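Local coordinates for protein protocadherin-19 isoform 1 (Danio rerio, PDB 5CO1) that mediates calcium-dependent homophilic cell adhesion, weakly on its own and robustly in a complex with the cadherin cdh2, at residues N16-I19 with N20-V23; L70-E73 with E74-H78; N163-E166 with S167-T170. All blocks are in the same frame, centred on the assembly; numbering follows the deposited sequence.

Contact 1 of 3, residues N16-I19 with N20-V23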
loop_
_atom_site.group_PDB
_atom_site.type_symbol
_atom_site.label_atom_id
_atom_site.label_comp_id
_atom_site.label_asym_id
_atom_site.label_seq_id
_atom_site.Cartn_x
_atom_site.Cartn_y
_atom_site.Cartn_z
ATOM N N ASN A 16 10.974 1.386 -0.346
ATOM C CA ASN A 16 11.692 1.354 0.927
ATOM C C ASN A 16 13.166 1.073 0.715
ATOM O O ASN A 16 13.892 0.753 1.642
ATOM C CB ASN A 16 11.064 0.357 1.891
ATOM C CG ASN A 16 9.592 0.683 2.209
ATOM O OD1 ASN A 16 9.155 1.843 2.170
ATOM N ND2 ASN A 16 8.816 -0.361 2.511
ATOM N N SER A 17 13.613 1.222 -0.519
ATOM C CA SER A 17 15.002 1.078 -0.824
ATOM C C SER A 17 15.826 2.001 0.087
ATOM O O SER A 17 15.411 3.115 0.418
ATOM C CB SER A 17 15.269 1.399 -2.304
ATOM O OG SER A 17 14.881 0.317 -3.143
ATOM N N PRO A 18 16.998 1.517 0.516
ATOM C CA PRO A 18 17.840 2.334 1.357
ATOM C C PRO A 18 18.316 3.553 0.606
ATOM O O PRO A 18 18.584 3.485 -0.600
ATOM C CB PRO A 18 19.022 1.425 1.661
ATOM C CG PRO A 18 18.493 0.051 1.505
ATOM C CD PRO A 18 17.532 0.154 0.361
ATOM N N ILE A 19 18.480 4.634 1.357
ATOM C CA ILE A 19 19.185 5.822 0.905
ATOM C C ILE A 19 20.533 5.470 0.277
ATOM O O ILE A 19 21.218 4.516 0.701
ATOM C CB ILE A 19 19.334 6.844 2.063
ATOM C CG1 ILE A 19 18.721 8.187 1.675
ATOM C CG2 ILE A 19 20.778 7.009 2.515
ATOM C CD1 ILE A 19 17.214 8.154 1.678
ATOM N N ASN A 20 20.832 6.185 -0.809
ATOM C CA ASN A 20 21.974 5.899 -1.694
ATOM C C ASN A 20 21.902 4.673 -2.620
ATOM O O ASN A 20 22.858 4.382 -3.329
ATOM C CB ASN A 20 23.290 5.897 -0.903
ATOM C CG ASN A 20 23.880 7.291 -0.765
ATOM O OD1 ASN A 20 24.334 7.890 -1.751
ATOM N ND2 ASN A 20 23.830 7.838 0.447
ATOM N N THR A 21 20.748 4.019 -2.690
ATOM C CA THR A 21 20.539 2.960 -3.660
ATOM C C THR A 21 20.723 3.502 -5.097
ATOM O O THR A 21 20.285 4.611 -5.443
ATOM C CB THR A 21 19.135 2.346 -3.440
ATOM O OG1 THR A 21 19.113 1.601 -2.209
ATOM C CG2 THR A 21 18.737 1.450 -4.570
ATOM N N LEU A 22 21.459 2.771 -5.923
ATOM C CA LEU A 22 21.617 3.198 -7.317
ATOM C C LEU A 22 20.287 3.085 -8.057
ATOM O O LEU A 22 19.512 2.173 -7.823
ATOM C CB LEU A 22 22.670 2.369 -8.036
ATOM C CG LEU A 22 22.768 2.590 -9.555
ATOM C CD1 LEU A 22 23.444 3.919 -9.862
ATOM C CD2 LEU A 22 23.479 1.433 -10.249
ATOM N N VAL A 23 19.988 4.081 -8.873
ATOM C CA VAL A 23 18.795 4.067 -9.691
ATOM C C VAL A 23 19.209 3.981 -11.147
ATOM O O VAL A 23 18.831 3.036 -11.838
ATOM C CB VAL A 23 17.999 5.358 -9.503
ATOM C CG1 VAL A 23 16.953 5.500 -10.603
ATOM C CG2 VAL A 23 17.395 5.395 -8.104
#

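Contact 2 of 3, residues L70-E73 with E74-H78. With CA (calcium ion), chain E; CA (calcium ion), chain F.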
loop_
_atom_site.group_PDB
_atom_site.type_symbol
_atom_site.label_atom_id
_atom_site.label_comp_id
_atom_site.label_asym_id
_atom_site.label_seq_id
_atom_site.Cartn_x
_atom_site.Cartn_y
_atom_site.Cartn_z
ATOM N N LEU A 70 11.014 6.022 -0.337
ATOM C CA LEU A 70 10.156 5.673 -1.465
ATOM C C LEU A 70 9.008 4.797 -1.032
ATOM O O LEU A 70 9.229 3.640 -0.665
ATOM C CB LEU A 70 10.942 4.882 -2.493
ATOM C CG LEU A 70 11.938 5.640 -3.342
ATOM C CD1 LEU A 70 12.588 4.655 -4.281
ATOM C CD2 LEU A 70 11.271 6.749 -4.129
ATOM N N ASP A 71 7.779 5.305 -1.164
ATOM C CA ASP A 71 6.596 4.600 -0.692
ATOM C C ASP A 71 5.644 4.424 -1.841
ATOM O O ASP A 71 5.158 5.409 -2.388
ATOM C CB ASP A 71 5.936 5.374 0.437
ATOM C CG ASP A 71 4.697 4.678 1.007
ATOM O OD1 ASP A 71 4.374 3.528 0.637
ATOM O OD2 ASP A 71 4.024 5.318 1.834
ATOM N N HIS A 72 5.472 3.172 -2.277
ATOM C CA HIS A 72 4.521 2.838 -3.339
ATOM C C HIS A 72 3.107 3.342 -3.035
ATOM O O HIS A 72 2.337 3.670 -3.950
ATOM C CB HIS A 72 4.455 1.323 -3.535
ATOM C CG HIS A 72 3.410 0.885 -4.504
ATOM N ND1 HIS A 72 3.660 0.733 -5.846
ATOM C CD2 HIS A 72 2.111 0.555 -4.326
ATOM C CE1 HIS A 72 2.571 0.292 -6.454
ATOM N NE2 HIS A 72 1.617 0.166 -5.548
ATOM N N GLU A 73 2.721 3.289 -1.765
ATOM C CA GLU A 73 1.339 3.640 -1.400
ATOM C C GLU A 73 1.122 5.176 -1.475
ATOM O O GLU A 73 0.020 5.643 -1.765
ATOM C CB GLU A 73 0.981 3.064 -0.024
ATOM C CG GLU A 73 0.790 1.546 -0.023
ATOM C CD GLU A 73 2.089 0.732 -0.191
ATOM O OE1 GLU A 73 3.115 1.039 0.474
ATOM O OE2 GLU A 73 2.078 -0.260 -0.974
ATOM N N GLU A 74 2.224 5.922 -1.390
ATOM C CA GLU A 74 2.251 7.363 -1.613
ATOM C C GLU A 74 2.333 7.752 -3.098
ATOM O O GLU A 74 1.719 8.714 -3.499
ATOM C CB GLU A 74 3.443 7.939 -0.848
ATOM C CG GLU A 74 3.566 9.454 -0.837
ATOM C CD GLU A 74 4.898 9.911 -0.248
ATOM O OE1 GLU A 74 5.085 11.132 -0.066
ATOM O OE2 GLU A 74 5.778 9.055 0.013
ATOM N N LEU A 75 3.151 7.059 -3.886
ATOM C CA LEU A 75 3.255 7.315 -5.331
ATOM C C LEU A 75 4.020 6.195 -6.092
ATOM O O LEU A 75 5.186 5.932 -5.785
ATOM C CB LEU A 75 3.945 8.655 -5.573
ATOM C CG LEU A 75 4.057 9.147 -7.022
ATOM C CD1 LEU A 75 2.721 9.160 -7.750
ATOM C CD2 LEU A 75 4.668 10.537 -7.065
ATOM N N HIS A 76 3.371 5.656 -7.136
ATOM C CA HIS A 76 3.799 4.491 -7.916
ATOM C C HIS A 76 4.985 4.815 -8.805
ATOM O O HIS A 76 5.842 3.989 -9.013
ATOM C CB HIS A 76 2.686 4.033 -8.892
ATOM C CG HIS A 76 1.431 3.538 -8.231
ATOM N ND1 HIS A 76 1.190 3.649 -6.874
ATOM C CD2 HIS A 76 0.314 2.984 -8.761
ATOM C CE1 HIS A 76 0.009 3.126 -6.591
ATOM N NE2 HIS A 76 -0.546 2.724 -7.720
ATOM N N ILE A 77 4.912 5.941 -9.496
ATOM C CA ILE A 77 5.706 6.169 -10.694
ATOM C C ILE A 77 6.207 7.593 -10.695
ATOM O O ILE A 77 5.469 8.498 -10.373
ATOM C CB ILE A 77 4.879 5.942 -11.961
ATOM C CG1 ILE A 77 5.701 6.333 -13.192
ATOM C CG2 ILE A 77 3.601 6.767 -11.930
ATOM C CD1 ILE A 77 5.205 5.710 -14.485
ATOM N N HIS A 78 7.495 7.777 -10.947
ATOM C CA HIS A 78 8.111 9.114 -10.941
ATOM C C HIS A 78 8.651 9.426 -12.339
ATOM O O HIS A 78 9.274 8.568 -12.981
ATOM C CB HIS A 78 9.246 9.191 -9.919
ATOM C CG HIS A 78 8.798 9.043 -8.502
ATOM N ND1 HIS A 78 8.671 10.117 -7.646
ATOM C CD2 HIS A 78 8.518 7.941 -7.763
ATOM C CE1 HIS A 78 8.305 9.686 -6.450
ATOM N NE2 HIS A 78 8.216 8.371 -6.491
HETATM CA CA CA E . 4.851 1.408 1.628
HETATM CA CA CA F . 3.542 -1.824 -0.244
HETATM O O HOH W 1 3.305 1.883 3.390
HETATM O O HOH W 2 6.465 2.787 2.401
#

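Contact 3 of 3, residues N163-E166 with S167-T170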
loop_
_atom_site.group_PDB
_atom_site.type_symbol
_atom_site.label_atom_id
_atom_site.label_comp_id
_atom_site.label_asym_id
_atom_site.label_seq_id
_atom_site.Cartn_x
_atom_site.Cartn_y
_atom_site.Cartn_z
ATOM N N ASN A 163 -19.995 -14.532 6.435
ATOM C CA ASN A 163 -20.325 -14.958 5.085
ATOM C C ASN A 163 -19.491 -14.219 4.050
ATOM O O ASN A 163 -19.352 -13.003 4.098
ATOM C CB ASN A 163 -21.814 -14.754 4.821
ATOM C CG ASN A 163 -22.560 -16.060 4.644
ATOM O OD1 ASN A 163 -22.871 -16.741 5.620
ATOM N ND2 ASN A 163 -22.881 -16.404 3.396
ATOM N N GLU A 164 -18.943 -14.969 3.106
ATOM C CA GLU A 164 -17.921 -14.454 2.202
ATOM C C GLU A 164 -18.564 -13.897 0.926
ATOM O O GLU A 164 -19.159 -14.642 0.146
ATOM C CB GLU A 164 -16.900 -15.566 1.869
ATOM C CG GLU A 164 -17.426 -16.728 1.006
ATOM C CD GLU A 164 -17.698 -18.027 1.767
ATOM O OE1 GLU A 164 -17.856 -19.070 1.097
ATOM O OE2 GLU A 164 -17.807 -18.014 3.015
ATOM N N PHE A 165 -18.475 -12.587 0.721
ATOM C CA PHE A 165 -18.805 -12.010 -0.583
ATOM C C PHE A 165 -17.570 -11.368 -1.194
ATOM O O PHE A 165 -16.617 -11.051 -0.486
ATOM C CB PHE A 165 -19.934 -10.982 -0.455
ATOM C CG PHE A 165 -21.236 -11.563 0.035
ATOM C CD1 PHE A 165 -22.031 -12.335 -0.808
ATOM C CD2 PHE A 165 -21.672 -11.337 1.334
ATOM C CE1 PHE A 165 -23.228 -12.877 -0.361
ATOM C CE2 PHE A 165 -22.870 -11.872 1.782
ATOM C CZ PHE A 165 -23.652 -12.638 0.932
ATOM N N GLU A 166 -17.566 -11.210 -2.512
ATOM C CA GLU A 166 -16.648 -10.269 -3.147
ATOM C C GLU A 166 -16.832 -8.913 -2.469
ATOM O O GLU A 166 -17.958 -8.439 -2.308
ATOM C CB GLU A 166 -16.924 -10.151 -4.654
ATOM C CG GLU A 166 -18.269 -9.508 -4.994
ATOM C CD GLU A 166 -18.504 -9.336 -6.485
ATOM O OE1 GLU A 166 -17.546 -8.969 -7.201
ATOM O OE2 GLU A 166 -19.665 -9.504 -6.927
ATOM N N SER A 167 -15.742 -8.374 -1.935
ATOM C CA SER A 167 -15.703 -6.994 -1.441
ATOM C C SER A 167 -16.325 -6.765 -0.050
ATOM O O SER A 167 -16.244 -5.661 0.488
ATOM C CB SER A 167 -16.320 -6.034 -2.464
ATOM O OG SER A 167 -17.732 -6.116 -2.460
ATOM N N PHE A 168 -16.912 -7.793 0.555
ATOM C CA PHE A 168 -17.368 -7.669 1.937
ATOM C C PHE A 168 -17.826 -8.990 2.524
ATOM O O PHE A 168 -18.109 -9.960 1.812
ATOM C CB PHE A 168 -18.504 -6.653 2.065
ATOM C CG PHE A 168 -19.786 -7.118 1.456
ATOM C CD1 PHE A 168 -19.932 -7.170 0.082
ATOM C CD2 PHE A 168 -20.813 -7.594 2.252
ATOM C CE1 PHE A 168 -21.102 -7.640 -0.492
ATOM C CE2 PHE A 168 -21.986 -8.058 1.687
ATOM C CZ PHE A 168 -22.131 -8.083 0.312
ATOM N N SER A 169 -17.943 -8.981 3.846
ATOM C CA SER A 169 -18.395 -10.141 4.594
ATOM C C SER A 169 -19.509 -9.754 5.570
ATOM O O SER A 169 -19.494 -8.681 6.172
ATOM C CB SER A 169 -17.222 -10.739 5.371
ATOM O OG SER A 169 -16.477 -11.606 4.554
ATOM N N THR A 170 -20.414 -10.682 5.810
ATOM C CA THR A 170 -21.524 -10.402 6.689
ATOM C C THR A 170 -21.480 -11.300 7.921
ATOM O O THR A 170 -21.277 -12.512 7.811
ATOM C CB THR A 170 -22.867 -10.522 5.947
ATOM O OG1 THR A 170 -23.911 -10.159 6.842
ATOM C CG2 THR A 170 -23.122 -11.938 5.426
#

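Contact 1 of 3, residues N16-I19 with N20-V23
A type II beta turn from Pro-18 to Thr-21 leads the chain into strand 22-25 of the first cadherin repeat of this fragment. Ile-19 and Asn-20 occupy its two central positions. Asn-20 has the positive phi (73°) that this turn type needs at its third residue. The turn is closed by the backbone bond from Thr-21 N to Pro-18 O, at 3.1 Å. Thr-21 adds a second donor to the same carbonyl. Its OG1 bonds to Pro-18 O at 2.5 Å, in the carbonyl plane and on a lone pair, while the N-H comes in tilted from that plane. With chi1 at -70°, the Thr-21 hydroxyl stands beside its own backbone N, and this brings both donors to one oxygen.

The hydroxyl also lies against the proline ring, with Thr-21 OG1 3.3 Å from Pro-18 CD. Ser-17 CB packs against the same side chain, 3.9 Å from Thr-21 OG1, with the methyl CG2 slightly farther off. Ser-17 OG bonds back to Leu-14 O. Between the two central residues, Asn-20 ND2 lies 3.8 Å from Ile-19 CG2, and Asn-20 OD1 has a weak bond to Lys-56. Thr-21 also touches Val-66 of the neighbouring strand 63-66. Two bonds from one residue thus grip the Pro-18 carbonyl, so the fold of the turn and the rotation of the Thr-21 side chain are fixed together.

Contact 2 of 3, residues L70-E73 with E74-H78
His-72 and His-76 stack their imidazole rings, offset and almost parallel, with centroids 4.2 Å apart and planes at 8°. The closest atoms are His-72 NE2 and His-76 CE1, at 3.5 Å, each over a face of the other ring. A weak bond from His-76 ND1 to His-72 O, 3.1 Å, ties the second ring to the backbone of the first. The His-72 ring is held from outside too: its ND1 meets Val-102 O and its NE2 meets Ser-144 OG.

The backbone bonds centre on Asp-71 O. It accepts from Leu-75 N at 3.0 Å, in its carbonyl plane, and weakly from Glu-74 N. Asp-71 also forms an Asx turn: its OD1 takes the N-H of Glu-73 from above the carboxylate plane.

Asp-71, His-72 and Glu-73 form the DXE calcium motif of the cadherin repeat, at its junction with the next repeat. Asp-71 OD1 binds one calcium at 2.4 Å, and Glu-73 OE1 binds the same ion at 2.1 Å. Two waters, Glu-15 and Asp-107 complete this site. The Glu-73 chain is bent at chi2 (71°), and its carboxylate bridges two ions, with OE2 on the second calcium at 2.3 Å. Glu-15 and Asp-107 also reach this ion, and Asp-104, Ile-105 and Asp-143 complete its site.

Glu-74 crosses Asp-71 at about a right angle. Their like charges lie 4.5 Å apart, Asp-71 OD2 to Glu-74 OE2. The calcium on Asp-71 would probably ease this repulsion. Leu-70 CD2 comes near His-78 NE2, and within 74-78 Leu-75 CD2 lies over one face of that ring, whose ND1 bonds to Thr-51.

Contact 3 of 3, residues N163-E166 with S167-T170
Phe-165 carries its ring beside its own backbone N (chi1 -63°), whereas Phe-168 holds its CG between N and the carbonyl carbon (chi1 70°). These two rotations bring the rings together on one face of a beta hairpin. Their planes are near parallel but slid apart, with centroids 4.8 Å from each other, so overlap is slight. The closest atoms are Phe-165 CD2 and Phe-168 CE2, at 3.3 Å. The clearer face contact is a CH-pi one: Phe-165 CB sits 3.8 Å from the centroid of the Phe-168 ring, over its face and offset toward the rim.

Thr-170 continues this row. Its CG2 meets the edge of the Phe-165 ring, 3.7 Å from CE2, and also touches Asn-163 CB. Strands 160-165 and 168-173 are joined here by a type II turn from Phe-165 to Phe-168. Asn-163 and Thr-170 form an antiparallel hydrogen-bonded pair, with Asn-163 N to Thr-170 O at 2.8 Å and Thr-170 N to Asn-163 O at 3.1 Å. Nearer the turn, Phe-165 N bonds to Phe-168 O at 2.9 Å, and the return bond is weak. On the other face, Ser-169 OG makes a weak bond to Asn-163 O.

Phe-168 and Thr-170 also touch Leu-136 of the adjacent strand 135-140. The Asn-163/Thr-170 pair is thus the firm part of the ladder; nearer the turn the bonding is looser, and apolar contacts over one face add to it.

In the fold
Contacts 1 and 2 belong to the same cadherin repeat and touch through Asn-16 N and Leu-70 O, while contact 3 lies in the next repeat, its centre about 29 Å from that of contact 2. Contact 2 is partly buried and the other two are at the surface. It alone of the three binds metal, with carboxylates on calcium where the two repeats meet, beside a histidine stack. Contacts 1 and 3 both contain type II turns, but 16-23 turns between two different sheets, and 163-170 links neighbouring strands of one sheet. Hydroxyl and amide donors serve the turn of contact 1, whereas two phenylalanine rings lie against one face of the hairpin in contact 3.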